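Side-chain contacts in MarR-family transcriptional regulator (Bordetella bronchiseptica, PDB 6PCO), which probably acts as a DNA-binding transcription factor of the MarR family, a Bordetella regulator of biofilm formation whose DNA binding is regulated by 6-hydroxynicotinic acid: residues 65-68 / 69-73; 47-51 / 52-56. All blocks are in the same frame, centred on the assembly; numbering follows the deposited sequence.

Contact 1: 65-68 / 69-73; sequences RHVA and IFQQT. With BU1 (1,4-butanediol), chain E.
Arg65 and Ile69 meet one turn apart on helix 55-73, near its C-terminal end. The backbone is regular α-helix. Four successive i to i+4 bonds join the two segments, from Ile69 N to Arg65 O through to Gln72 N to Ala68 O. The Phe70 N to His66 O bond is 2.7 Å long. The Arg65 side chain leaves with CG anti to the backbone N (chi1 -178°) and stays extended as far as NE. This turns one guanidinium face to Ile69, whose CD1 methyl sits over its centre, 3.5 Å from Arg65 CZ. Further on, Gln71 runs across Val67, with OE1 3.8 Å from Val67 CG1.

His66 carries the ligand contact. Its NE2 is hydrogen-bonded to O6 of 1,4-butanediol (2.9 Å, angle 167°), and the diol reaches the ring at its edge. Arg65 NH1 and NH2 bond to the backbone oxygens of Thr163 and Ser162, which should help hold the plane that Ile69 packs against, while His66 ND1 bonds to Thr163 OG1. Both nitrogens of the His66 ring therefore have partners, which should hold the ring's rotation. Arg60 and Gly56 of the second subunit also bond the diol, which places this pocket at the dimer interface. On the same chain, His66 and Phe70 pack on Ile159 and Ile69 on Ser162, and Phe70 also reaches Ala81 and Phe84, so it touches both helix 143-164 and helix 81-93.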
ATOM      1  N   ARG A  65      -3.928  -5.257  -6.333  1.00 63.01           N
ATOM      2  CA  ARG A  65      -4.803  -6.389  -6.653  1.00 59.92           C
ATOM      3  C   ARG A  65      -5.697  -6.727  -5.447  1.00 55.27           C
ATOM      4  O   ARG A  65      -6.916  -6.906  -5.575  1.00 57.85           O
ATOM      5  CB  ARG A  65      -3.985  -7.608  -7.082  1.00 59.09           C
ATOM      6  CG  ARG A  65      -4.863  -8.788  -7.475  1.00 63.90           C
ATOM      7  CD  ARG A  65      -4.102  -9.951  -8.070  1.00 64.06           C
ATOM      8  NE  ARG A  65      -4.890 -11.165  -7.928  1.00 67.38           N
ATOM      9  CZ  ARG A  65      -4.951 -11.895  -6.819  1.00 70.18           C
ATOM     10  NH1 ARG A  65      -4.425 -11.443  -5.689  1.00 73.77           N
ATOM     11  NH2 ARG A  65      -5.527 -13.082  -6.855  1.00 57.81           N
ATOM     12  N   HIS A  66      -5.086  -6.799  -4.270  1.00 47.00           N
ATOM     13  CA  HIS A  66      -5.805  -7.101  -3.056  1.00 56.07           C
ATOM     14  C   HIS A  66      -6.904  -6.059  -2.805  1.00 60.18           C
ATOM     15  O   HIS A  66      -8.040  -6.419  -2.460  1.00 66.51           O
ATOM     16  CB  HIS A  66      -4.846  -7.232  -1.867  1.00 56.43           C
ATOM     17  CG  HIS A  66      -5.557  -7.226  -0.570  1.00 56.12           C
ATOM     18  ND1 HIS A  66      -6.294  -8.308  -0.144  1.00 63.36           N
ATOM     19  CD2 HIS A  66      -5.683  -6.269   0.375  1.00 59.89           C
ATOM     20  CE1 HIS A  66      -6.834  -8.031   1.033  1.00 64.17           C
ATOM     21  NE2 HIS A  66      -6.472  -6.781   1.382  1.00 57.10           N
ATOM     22  N   VAL A  67      -6.587  -4.772  -2.981  1.00 64.30           N
ATOM     23  CA  VAL A  67      -7.554  -3.707  -2.652  1.00 67.35           C
ATOM     24  C   VAL A  67      -8.724  -3.750  -3.649  1.00 57.75           C
ATOM     25  O   VAL A  67      -9.876  -3.596  -3.249  1.00 62.25           O
ATOM     26  CB  VAL A  67      -6.896  -2.315  -2.575  1.00 71.62           C
ATOM     27  CG1 VAL A  67      -7.928  -1.200  -2.588  1.00 69.71           C
ATOM     28  CG2 VAL A  67      -6.014  -2.187  -1.340  1.00 71.44           C
ATOM     29  N   ALA A  68      -8.431  -3.966  -4.935  1.00 53.45           N
ATOM     30  CA  ALA A  68      -9.483  -4.190  -5.931  1.00 56.38           C
ATOM     31  C   ALA A  68     -10.362  -5.375  -5.505  1.00 59.52           C
ATOM     32  O   ALA A  68     -11.583  -5.272  -5.510  1.00 58.12           O
ATOM     33  CB  ALA A  68      -8.883  -4.411  -7.301  1.00 53.64           C
ATOM     34  N   ILE A  69      -9.736  -6.500  -5.135  1.00 56.81           N
ATOM     35  CA  ILE A  69     -10.491  -7.642  -4.712  1.00 55.84           C
ATOM     36  C   ILE A  69     -11.362  -7.227  -3.522  1.00 56.97           C
ATOM     37  O   ILE A  69     -12.545  -7.558  -3.471  1.00 69.44           O
ATOM     38  CB  ILE A  69      -9.575  -8.829  -4.373  1.00 56.24           C
ATOM     39  CG1 ILE A  69      -9.053  -9.500  -5.638  1.00 56.33           C
ATOM     40  CG2 ILE A  69     -10.280  -9.832  -3.467  1.00 59.12           C
ATOM     41  CD1 ILE A  69      -7.809 -10.331  -5.410  1.00 64.56           C
ATOM     42  N   PHE A  70     -10.759  -6.534  -2.551  1.00 61.04           N
ATOM     43  CA  PHE A  70     -11.478  -6.124  -1.330  1.00 59.03           C
ATOM     44  C   PHE A  70     -12.747  -5.357  -1.726  1.00 57.92           C
ATOM     45  O   PHE A  70     -13.811  -5.644  -1.208  1.00 51.08           O
ATOM     46  CB  PHE A  70     -10.581  -5.282  -0.407  1.00 57.00           C
ATOM     47  CG  PHE A  70     -11.267  -4.826   0.856  1.00 56.37           C
ATOM     48  CD1 PHE A  70     -12.069  -3.692   0.862  1.00 59.08           C
ATOM     49  CD2 PHE A  70     -11.162  -5.558   2.027  1.00 60.72           C
ATOM     50  CE1 PHE A  70     -12.733  -3.292   2.012  1.00 58.67           C
ATOM     51  CE2 PHE A  70     -11.847  -5.170   3.169  1.00 63.76           C
ATOM     52  CZ  PHE A  70     -12.629  -4.037   3.162  1.00 61.19           C
ATOM     53  N   GLN A  71     -12.593  -4.387  -2.645  1.00 61.71           N
ATOM     54  CA  GLN A  71     -13.643  -3.420  -3.042  1.00 68.25           C
ATOM     55  C   GLN A  71     -14.771  -4.115  -3.818  1.00 67.52           C
ATOM     56  O   GLN A  71     -15.944  -3.789  -3.637  1.00 68.50           O
ATOM     57  CB  GLN A  71     -13.031  -2.298  -3.880  1.00 68.28           C
ATOM     58  CG  GLN A  71     -12.234  -1.308  -3.043  1.00 79.05           C
ATOM     59  CD  GLN A  71     -11.502  -0.274  -3.864  1.00 74.48           C
ATOM     60  OE1 GLN A  71     -10.903  -0.581  -4.892  1.00 71.42           O
ATOM     61  NE2 GLN A  71     -11.550   0.967  -3.403  1.00 67.30           N
ATOM     62  N   GLN A  72     -14.390  -5.058  -4.685  1.00 65.98           N
ATOM     63  CA  GLN A  72     -15.309  -5.845  -5.470  1.00 73.26           C
ATOM     64  C   GLN A  72     -16.165  -6.756  -4.567  1.00 72.92           C
ATOM     65  O   GLN A  72     -17.359  -6.857  -4.783  1.00 82.87           O
ATOM     66  CB  GLN A  72     -14.538  -6.627  -6.535  1.00 72.91           C
ATOM     67  CG  GLN A  72     -14.002  -5.739  -7.653  1.00 81.39           C
ATOM     68  CD  GLN A  72     -13.505  -6.544  -8.828  1.00 89.86           C
ATOM     69  OE1 GLN A  72     -14.204  -7.414  -9.340  1.00 97.56           O
ATOM     70  NE2 GLN A  72     -12.288  -6.259  -9.270  1.00 86.08           N
ATOM     71  N   THR A  73     -15.579  -7.387  -3.543  1.00 71.57           N
ATOM     72  CA  THR A  73     -16.302  -8.427  -2.763  1.00 77.29           C
ATOM     73  C   THR A  73     -16.967  -7.874  -1.480  1.00 68.88           C
ATOM     74  O   THR A  73     -17.924  -8.470  -1.004  1.00 68.17           O
ATOM     75  CB  THR A  73     -15.401  -9.644  -2.499  1.00 70.73           C
ATOM     76  OG1 THR A  73     -14.256  -9.257  -1.759  1.00 84.43           O
ATOM     77  CG2 THR A  73     -14.884 -10.262  -3.775  1.00 81.01           C
TER
HETATM   78  C1  BU1 E 201      -7.578 -10.251   3.706  1.00 86.49           C
HETATM   79  C2  BU1 E 201      -7.100  -9.031   4.512  1.00 92.57           C
HETATM   80  C3  BU1 E 201      -8.051  -7.832   4.467  1.00 94.14           C
HETATM   81  C4  BU1 E 201      -7.327  -6.589   5.015  1.00 97.04           C
HETATM   82  O5  BU1 E 201      -6.482 -11.012   3.115  1.00 63.93           O
HETATM   83  O6  BU1 E 201      -6.910  -5.647   3.997  1.00 79.30           O

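Contact 2: 47-51 / 52-56; sequences GPYHF and SEQVG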
ATOM      1  N   GLY A  47      22.337  -6.561 -15.139  1.00125.92           N
ATOM      2  CA  GLY A  47      21.453  -5.654 -15.936  1.00130.81           C
ATOM      3  C   GLY A  47      21.236  -4.306 -15.250  1.00128.83           C
ATOM      4  O   GLY A  47      21.510  -4.155 -14.059  1.00114.17           O
ATOM      5  N   PRO A  48      20.734  -3.282 -15.979  1.00136.20           N
ATOM      6  CA  PRO A  48      20.415  -1.991 -15.365  1.00131.61           C
ATOM      7  C   PRO A  48      19.146  -2.061 -14.497  1.00126.55           C
ATOM      8  O   PRO A  48      18.452  -3.079 -14.484  1.00130.04           O
ATOM      9  CB  PRO A  48      20.240  -1.056 -16.576  1.00132.11           C
ATOM     10  CG  PRO A  48      19.798  -1.970 -17.709  1.00133.44           C
ATOM     11  CD  PRO A  48      20.457  -3.307 -17.428  1.00135.11           C
ATOM     12  N   TYR A  49      18.873  -0.969 -13.773  1.00124.39           N
ATOM     13  CA  TYR A  49      17.684  -0.820 -12.932  1.00105.86           C
ATOM     14  C   TYR A  49      16.456  -0.598 -13.820  1.00 92.77           C
ATOM     15  O   TYR A  49      16.431   0.329 -14.613  1.00 93.59           O
ATOM     16  CB  TYR A  49      17.854   0.354 -11.963  1.00106.64           C
ATOM     17  CG  TYR A  49      16.777   0.482 -10.914  1.00109.01           C
ATOM     18  CD1 TYR A  49      16.893  -0.162  -9.691  1.00105.32           C
ATOM     19  CD2 TYR A  49      15.645   1.255 -11.135  1.00106.44           C
ATOM     20  CE1 TYR A  49      15.914  -0.047  -8.718  1.00109.25           C
ATOM     21  CE2 TYR A  49      14.652   1.374 -10.175  1.00106.10           C
ATOM     22  CZ  TYR A  49      14.785   0.721  -8.960  1.00112.83           C
ATOM     23  OH  TYR A  49      13.803   0.829  -8.012  1.00110.65           O
ATOM     24  N   HIS A  50      15.464  -1.483 -13.682  1.00 93.62           N
ATOM     25  CA  HIS A  50      14.116  -1.304 -14.210  1.00 97.23           C
ATOM     26  C   HIS A  50      13.145  -1.324 -13.018  1.00 97.76           C
ATOM     27  O   HIS A  50      13.088  -2.312 -12.282  1.00 90.21           O
ATOM     28  CB  HIS A  50      13.771  -2.400 -15.238  1.00100.78           C
ATOM     29  CG  HIS A  50      14.643  -2.445 -16.454  1.00113.42           C
ATOM     30  ND1 HIS A  50      15.701  -3.334 -16.577  1.00111.60           N
ATOM     31  CD2 HIS A  50      14.593  -1.755 -17.617  1.00117.44           C
ATOM     32  CE1 HIS A  50      16.278  -3.170 -17.750  1.00115.10           C
ATOM     33  NE2 HIS A  50      15.616  -2.209 -18.409  1.00116.48           N
ATOM     34  N   PHE A  51      12.380  -0.241 -12.829  1.00 85.90           N
ATOM     35  CA  PHE A  51      11.544  -0.087 -11.630  1.00 80.08           C
ATOM     36  C   PHE A  51      10.594  -1.287 -11.503  1.00 80.49           C
ATOM     37  O   PHE A  51      10.310  -1.720 -10.385  1.00 80.32           O
ATOM     38  CB  PHE A  51      10.817   1.267 -11.620  1.00 71.19           C
ATOM     39  CG  PHE A  51       9.616   1.345 -12.526  1.00 73.16           C
ATOM     40  CD1 PHE A  51       9.768   1.530 -13.896  1.00 75.07           C
ATOM     41  CD2 PHE A  51       8.332   1.201 -12.022  1.00 72.28           C
ATOM     42  CE1 PHE A  51       8.671   1.572 -14.741  1.00 67.54           C
ATOM     43  CE2 PHE A  51       7.233   1.241 -12.871  1.00 76.34           C
ATOM     44  CZ  PHE A  51       7.403   1.430 -14.227  1.00 69.36           C
ATOM     45  N   SER A  52      10.143  -1.826 -12.646  1.00 84.13           N
ATOM     46  CA  SER A  52       9.044  -2.818 -12.728  1.00 86.28           C
ATOM     47  C   SER A  52       9.477  -4.208 -12.227  1.00 83.27           C
ATOM     48  O   SER A  52       8.637  -4.972 -11.776  1.00 80.50           O
ATOM     49  CB  SER A  52       8.487  -2.890 -14.143  1.00 90.48           C
ATOM     50  OG  SER A  52       9.527  -2.945 -15.119  1.00 86.85           O
ATOM     51  N   GLU A  53      10.776  -4.535 -12.308  1.00 89.63           N
ATOM     52  CA  GLU A  53      11.295  -5.868 -11.909  1.00 92.28           C
ATOM     53  C   GLU A  53      11.463  -5.950 -10.382  1.00 83.76           C
ATOM     54  O   GLU A  53      11.462  -7.046  -9.819  1.00 86.58           O
ATOM     55  CB  GLU A  53      12.646  -6.182 -12.566  1.00 92.61           C
ATOM     56  CG  GLU A  53      12.616  -6.266 -14.084  1.00 96.92           C
ATOM     57  CD  GLU A  53      14.000  -6.368 -14.709  1.00109.23           C
ATOM     58  OE1 GLU A  53      14.940  -6.787 -13.999  1.00110.43           O
ATOM     59  OE2 GLU A  53      14.145  -6.022 -15.903  1.00115.94           O
ATOM     60  N   GLN A  54      11.610  -4.789  -9.731  1.00 73.35           N
ATOM     61  CA  GLN A  54      12.099  -4.679  -8.364  1.00 70.90           C
ATOM     62  C   GLN A  54      10.981  -5.013  -7.366  1.00 70.18           C
ATOM     63  O   GLN A  54       9.802  -5.002  -7.717  1.00 70.89           O
ATOM     64  CB  GLN A  54      12.677  -3.279  -8.120  1.00 74.49           C
ATOM     65  CG  GLN A  54      13.938  -2.963  -8.923  1.00 77.91           C
ATOM     66  CD  GLN A  54      14.834  -4.150  -9.192  1.00 88.25           C
ATOM     67  OE1 GLN A  54      15.049  -5.005  -8.333  1.00116.23           O
ATOM     68  NE2 GLN A  54      15.387  -4.204 -10.394  1.00 91.48           N
ATOM     69  N   VAL A  55      11.375  -5.306  -6.116  1.00 58.92           N
ATOM     70  CA  VAL A  55      10.481  -5.931  -5.143  1.00 58.84           C
ATOM     71  C   VAL A  55       9.445  -4.916  -4.631  1.00 60.45           C
ATOM     72  O   VAL A  55       8.341  -5.301  -4.249  1.00 61.31           O
ATOM     73  CB  VAL A  55      11.257  -6.623  -4.001  1.00 54.47           C
ATOM     74  CG1 VAL A  55      12.098  -5.673  -3.174  1.00 58.54           C
ATOM     75  CG2 VAL A  55      10.337  -7.414  -3.091  1.00 56.11           C
ATOM     76  N   GLY A  56       9.800  -3.625  -4.642  1.00 66.37           N
ATOM     77  CA  GLY A  56       8.905  -2.539  -4.222  1.00 58.71           C
ATOM     78  C   GLY A  56       7.677  -2.452  -5.111  1.00 55.37           C
ATOM     79  O   GLY A  56       6.554  -2.294  -4.621  1.00 59.72           O
TER
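Glu53 N donates to His50 O at 3.2 Å, with an N-H...O angle of 150°. The donor stands well above the carbonyl plane. This bond closes a type I β-turn over Phe51 and Ser52. A weak bond from Gln54 N to Phe51 O, 3.4 Å, closes a second, overlapping turn of the same kind. Together the two turns bring the chain round to the start of helix 55-73, where Gln54 is the N-cap residue.

The side chains of Glu53 and Gln54 turn back toward Tyr49 and His50. His50 and Glu53 lie side by side and point the same way, their ring and carboxylate planes 28° apart. Glu53 is extended beyond CG, which carries OE2 to 3.2 Å from His50 ND1. Gln54 instead bends at chi2, and the bend brings its NE2 to 3.5 Å from His50 O, beside the preceding loop. Its CG meets the Tyr49 ring obliquely, 3.5 Å from CE1. The Tyr49 ring and the Gln54 amide are turned only a little from each other. Phe51 has its CG between the backbone N and the carbonyl carbon (chi1 77°), which brings one ring face over Ser52 N, with CG 3.2 Å from that nitrogen.

Phe51 also makes an edge-to-face contact with His57. The second subunit packs against this segment too, with its Ala156 against Tyr49, its Val85 against Phe51 and its Asp92 against His50. The carboxylate of Glu53 beside His50 ND1 could stabilise a protonated imidazole, if the ring is charged.

From the N terminus of the model, contact 2 comes first. Its turns at 50-54 close a short local loop that leads into helix 55-73. Contact 1, residues 65-73, follows within the body of that helix and closes no loop beyond the helical turns. The two are in series and neither nests nor crosses. Their centres lie about 25 Å apart and their nearest atoms about 11 Å apart. They do not touch, and both lie on or lead into helix 55-73. Both face the second subunit. Contact 2 sets the N-terminal arm against the partner, whereas contact 1 packs on helices 81-93 and 143-164 and, through His66, lines the diol site.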